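Local coordinates for protein transcriptional regulator (Rhodococcus jostii, PDB 5CYV) that binds p-coumaroyl-CoA and probably acts as a DNA-binding transcriptional regulator of the MarR family in p-hydroxycinnamate metabolism, at residues M62-P66 and S67-G71; D74-E78 and R79-V83. One frame throughout, in Å; residues are numbered along the deposited sequence. Where two conformers were deposited one is given.

Contact 1: M62-P66 and S67-G71; sequences MGLDP and SQIVG
The backbone closes a tight turn with two bonds that each span three residues: Gln68 N reaches Asp65 O at 2.9 Å, and Ile69 N reaches Pro66 O, also at 2.9 Å. Beyond this turn the Ile69 side chain carries the apolar contact. Its CG1 branch stands anti to the carbonyl carbon (chi1 -60°), and the chi2 of -55° brings CD1 up to Leu64 and Met62. There Ile69 CD1 meets Leu64 CD1 at 4.0 Å and Met62 SD at 4.1 Å. Both side chains come at Ile69 obliquely. The residues between helix 55-62 and helix 70-78 form the turn of the MarR helix-turn-helix. The first of these helices ends in a Schellman motif at Gly63. Met62 also lines the p-coumaroyl-CoA pocket, so one side chain touches both Ile69 and ligand. Replacing Ile69 by an alanine would probably leave Leu64 CD1 and the Met62 sulfur without their apolar partner and open a gap beside Ala59 of helix 55-62. Leu64 and Gln68 cross at about a right angle. In the conformer given, Leu64 CD2 lies 3.8 Å from Gln68 OE1, which there accepts a hydrogen bond from Arg38 NH2. Leu64 also packs on Arg38.

Contact 2: D74-E78 and R79-V83; sequences DELEE and RGLVV
Leu76 O is gripped by two backbone N-H groups past the end of the helix. Leu81 N gives it a good bond of 2.9 Å, with an angle of 160° at the hydrogen. Arg79 N adds a weak one at 3.3 Å, its N-H shared with Glu75 O in a second weak bond. The next carbonyl also has two donors: Gly80 N bonds to Glu77 O at 2.9 Å, and a water donates to the same oxygen. This water also donates to Val82 O, so it bridges helix and strand. Beside the bridge, Glu77 CA makes a CH...O contact of 3.4 Å with Val82 O. Apolar groups fill the inner side. Leu76 CD2 meets Leu81 CD1 at 3.8 Å, the two side chains crossing at about a right angle. Leu76 CB lies 3.6 Å from Val82 CG2. The Arg79 chain bends at chi3 (68°), which lays one face of the guanidinium against Leu81 CD1, offset toward the rim. A second water lies in plane at the guanidinium edge. It links Arg79 NH1 to Glu75 OE1, while Thr33 O also accepts a bond from NH1. The positive phi of Gly80, the paired bonds to Leu76 O and Glu77 O and the Leu76-Leu81 contact are those of a Schellman motif, here ending helix 70-78 before the first strand of the MarR wing.

From the N terminus, the chain leaves helix 55-62 and enters contact 1, which closes the short turn leading to helix 70-78. The helix then runs on to contact 2, which closes its far end and turns the chain into strand 82-87. The two are in series: neither encloses nor crosses the other. Their centres lie about 16 Å apart and they meet only through the helix they share. Contact 1 ties that helix to helix 55-62 and, through Met62, to the p-coumaroyl-CoA pocket. Contact 2 ties it to the two-stranded wing of strands 82-87 and 94-98. Helix 37-47 borders both contacts, while helix 100-121 packs against contact 2.

Contact 1: M62-P66 and S67-G71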
loop_
_atom_site.group_PDB
_atom_site.type_symbol
_atom_site.label_atom_id
_atom_site.label_comp_id
_atom_site.label_asym_id
_atom_site.label_seq_id
_atom_site.Cartn_x
_atom_site.Cartn_y
_atom_site.Cartn_z
ATOM N N MET B 62 11.129 0.808 -6.515
ATOM C CA MET B 62 10.304 0.002 -5.611
ATOM C C MET B 62 10.391 0.467 -4.171
ATOM O O MET B 62 9.682 -0.081 -3.327
ATOM C CB MET B 62 10.714 -1.481 -5.725
ATOM C CG MET B 62 10.377 -2.006 -7.108
ATOM S SD MET B 62 10.893 -3.709 -7.368
ATOM C CE MET B 62 9.778 -4.630 -6.197
ATOM N N GLY B 63 11.237 1.444 -3.846
ATOM C CA GLY B 63 11.447 1.889 -2.460
ATOM C C GLY B 63 12.119 0.858 -1.584
ATOM O O GLY B 63 11.920 0.893 -0.371
ATOM N N LEU B 64 12.981 0.015 -2.165
ATOM C CA LEU B 64 13.626 -1.086 -1.414
ATOM C C LEU B 64 15.112 -0.886 -1.411
ATOM O O LEU B 64 15.644 -0.185 -2.262
ATOM C CB LEU B 64 13.299 -2.454 -2.013
ATOM C CG LEU B 64 11.810 -2.794 -1.955
ATOM C CD1 LEU B 64 11.553 -3.961 -2.772
ATOM C CD2 LEU B 64 11.375 -3.044 -0.468
ATOM N N ASP B 65 15.806 -1.463 -0.436
ATOM C CA ASP B 65 17.249 -1.592 -0.566
ATOM C C ASP B 65 17.629 -2.509 -1.702
ATOM O O ASP B 65 16.948 -3.493 -2.001
ATOM C CB ASP B 65 17.867 -2.158 0.703
ATOM C CG ASP B 65 17.813 -1.200 1.843
ATOM O OD1 ASP B 65 17.752 0.023 1.584
ATOM O OD2 ASP B 65 17.833 -1.681 2.994
ATOM N N PRO B 66 18.745 -2.223 -2.353
ATOM C CA PRO B 66 19.175 -3.088 -3.443
ATOM C C PRO B 66 19.369 -4.548 -3.007
ATOM O O PRO B 66 19.130 -5.430 -3.838
ATOM C CB PRO B 66 20.493 -2.457 -3.884
ATOM C CG PRO B 66 20.312 -0.994 -3.526
ATOM C CD PRO B 66 19.547 -0.988 -2.238
ATOM N N SER B 67 19.743 -4.798 -1.730
ATOM C CA SER B 67 19.947 -6.181 -1.294
ATOM C C SER B 67 18.654 -6.972 -1.389
ATOM O O SER B 67 18.672 -8.211 -1.482
ATOM C CB SER B 67 20.447 -6.207 0.157
ATOM O OG SER B 67 19.488 -5.671 1.048
ATOM N N GLN B 68 17.531 -6.274 -1.360
ATOM C CA GLN B 68 16.220 -6.968 -1.377
ATOM C C GLN B 68 15.812 -7.332 -2.788
ATOM O O GLN B 68 14.892 -8.083 -2.998
ATOM C CB GLN B 68 15.128 -6.123 -0.686
ATOM C CG GLN B 68 15.436 -5.981 0.800
ATOM C CD GLN B 68 14.191 -5.818 1.718
ATOM O OE1 GLN B 68 13.047 -6.009 1.315
ATOM N NE2 GLN B 68 14.457 -5.432 2.963
ATOM N N ILE B 69 16.539 -6.820 -3.779
ATOM C CA ILE B 69 16.182 -7.069 -5.160
ATOM C C ILE B 69 16.914 -8.310 -5.687
ATOM O O ILE B 69 16.383 -8.966 -6.609
ATOM C CB ILE B 69 16.587 -5.809 -6.074
ATOM C CG1 ILE B 69 15.861 -4.550 -5.592
ATOM C CG2 ILE B 69 16.343 -5.999 -7.580
ATOM C CD1 ILE B 69 14.366 -4.724 -5.528
ATOM N N VAL B 70 18.045 -8.674 -5.063
ATOM C CA VAL B 70 18.864 -9.760 -5.594
ATOM C C VAL B 70 18.064 -11.060 -5.737
ATOM O O VAL B 70 18.125 -11.708 -6.790
ATOM C CB VAL B 70 20.062 -9.986 -4.701
ATOM C CG1 VAL B 70 20.890 -11.172 -5.199
ATOM C CG2 VAL B 70 20.906 -8.721 -4.663
ATOM N N GLY B 71 17.303 -11.420 -4.696
ATOM C CA GLY B 71 16.539 -12.661 -4.745
ATOM C C GLY B 71 15.387 -12.683 -5.721
ATOM O O GLY B 71 15.009 -13.725 -6.242
#

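Contact 2: D74-E78 and R79-V83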
loop_
_atom_site.group_PDB
_atom_site.type_symbol
_atom_site.label_atom_id
_atom_site.label_comp_id
_atom_site.label_asym_id
_atom_site.label_seq_id
_atom_site.Cartn_x
_atom_site.Cartn_y
_atom_site.Cartn_z
ATOM N N ASP B 74 17.059 -13.390 -8.841
ATOM C CA ASP B 74 17.398 -14.812 -8.890
ATOM C C ASP B 74 16.178 -15.631 -9.315
ATOM O O ASP B 74 16.294 -16.603 -10.062
ATOM C CB ASP B 74 17.885 -15.315 -7.517
ATOM C CG ASP B 74 19.255 -14.771 -7.095
ATOM O OD1 ASP B 74 20.025 -14.238 -7.922
ATOM O OD2 ASP B 74 19.564 -14.939 -5.868
ATOM N N GLU B 75 15.015 -15.294 -8.752
ATOM C CA GLU B 75 13.788 -16.009 -9.079
ATOM C C GLU B 75 13.470 -15.880 -10.569
ATOM O O GLU B 75 13.153 -16.876 -11.236
ATOM C CB GLU B 75 12.634 -15.485 -8.209
ATOM C CG GLU B 75 11.309 -16.062 -8.580
ATOM C CD GLU B 75 10.157 -15.617 -7.686
ATOM O OE1 GLU B 75 9.016 -15.939 -8.056
ATOM O OE2 GLU B 75 10.360 -14.917 -6.668
ATOM N N LEU B 76 13.557 -14.663 -11.081
ATOM C CA LEU B 76 13.236 -14.463 -12.473
ATOM C C LEU B 76 14.268 -15.120 -13.352
ATOM O O LEU B 76 13.911 -15.640 -14.442
ATOM C CB LEU B 76 13.184 -12.959 -12.764
ATOM C CG LEU B 76 12.012 -12.216 -12.085
ATOM C CD1 LEU B 76 12.214 -10.745 -12.294
ATOM C CD2 LEU B 76 10.657 -12.624 -12.697
ATOM N N GLU B 77 15.525 -15.122 -12.915
ATOM C CA GLU B 77 16.577 -15.705 -13.746
ATOM C C GLU B 77 16.423 -17.239 -13.797
ATOM O O GLU B 77 16.608 -17.842 -14.859
ATOM C CB GLU B 77 17.981 -15.290 -13.260
ATOM C CG GLU B 77 19.084 -15.600 -14.353
ATOM C CD GLU B 77 20.477 -14.964 -14.105
ATOM O OE1 GLU B 77 20.776 -14.641 -12.930
ATOM O OE2 GLU B 77 21.315 -14.855 -15.068
ATOM N N GLU B 78 16.049 -17.858 -12.690
ATOM C CA GLU B 78 15.869 -19.301 -12.682
ATOM C C GLU B 78 14.749 -19.725 -13.615
ATOM O O GLU B 78 14.792 -20.858 -14.129
ATOM C CB GLU B 78 15.585 -19.804 -11.265
ATOM C CG GLU B 78 15.520 -21.299 -11.212
ATOM C CD GLU B 78 16.873 -21.946 -11.347
ATOM O OE1 GLU B 78 17.874 -21.317 -10.930
ATOM O OE2 GLU B 78 16.935 -23.086 -11.869
ATOM N N ARG B 79 13.766 -18.839 -13.838
ATOM C CA ARG B 79 12.695 -19.135 -14.778
ATOM C C ARG B 79 13.010 -18.728 -16.192
ATOM O O ARG B 79 12.164 -18.893 -17.081
ATOM C CB ARG B 79 11.389 -18.438 -14.351
ATOM C CG ARG B 79 10.709 -19.033 -13.126
ATOM C CD ARG B 79 9.418 -18.280 -12.852
ATOM N NE ARG B 79 8.420 -18.525 -13.905
ATOM C CZ ARG B 79 7.207 -17.936 -13.914
ATOM N NH1 ARG B 79 6.848 -17.130 -12.947
ATOM N NH2 ARG B 79 6.356 -18.179 -14.909
ATOM N N GLY B 80 14.201 -18.172 -16.424
ATOM C CA GLY B 80 14.563 -17.811 -17.789
ATOM C C GLY B 80 13.867 -16.530 -18.287
ATOM O O GLY B 80 13.765 -16.285 -19.491
ATOM N N LEU B 81 13.451 -15.708 -17.354
ATOM C CA LEU B 81 12.693 -14.507 -17.703
ATOM C C LEU B 81 13.592 -13.268 -17.773
ATOM O O LEU B 81 13.263 -12.300 -18.443
ATOM C CB LEU B 81 11.577 -14.248 -16.677
ATOM C CG LEU B 81 10.591 -15.400 -16.518
ATOM C CD1 LEU B 81 9.623 -15.145 -15.364
ATOM C CD2 LEU B 81 9.795 -15.538 -17.849
ATOM N N VAL B 82 14.690 -13.270 -17.005
ATOM C CA VAL B 82 15.697 -12.198 -17.139
ATOM C C VAL B 82 17.047 -12.846 -17.107
ATOM O O VAL B 82 17.184 -14.011 -16.682
ATOM C CB VAL B 82 15.627 -11.124 -15.998
ATOM C CG1 VAL B 82 14.268 -10.459 -15.909
ATOM C CG2 VAL B 82 15.978 -11.728 -14.594
ATOM N N VAL B 83 18.057 -12.101 -17.554
ATOM C CA VAL B 83 19.434 -12.537 -17.505
ATOM C C VAL B 83 20.251 -11.412 -16.878
ATOM O O VAL B 83 19.996 -10.247 -17.151
ATOM C CB VAL B 83 20.001 -12.865 -18.916
ATOM C CG1 VAL B 83 21.474 -13.066 -18.832
ATOM C CG2 VAL B 83 19.382 -14.139 -19.426
HETATM O O HOH W 1 7.979 -16.705 -10.370
HETATM O O HOH W 2 17.765 -16.637 -17.247
#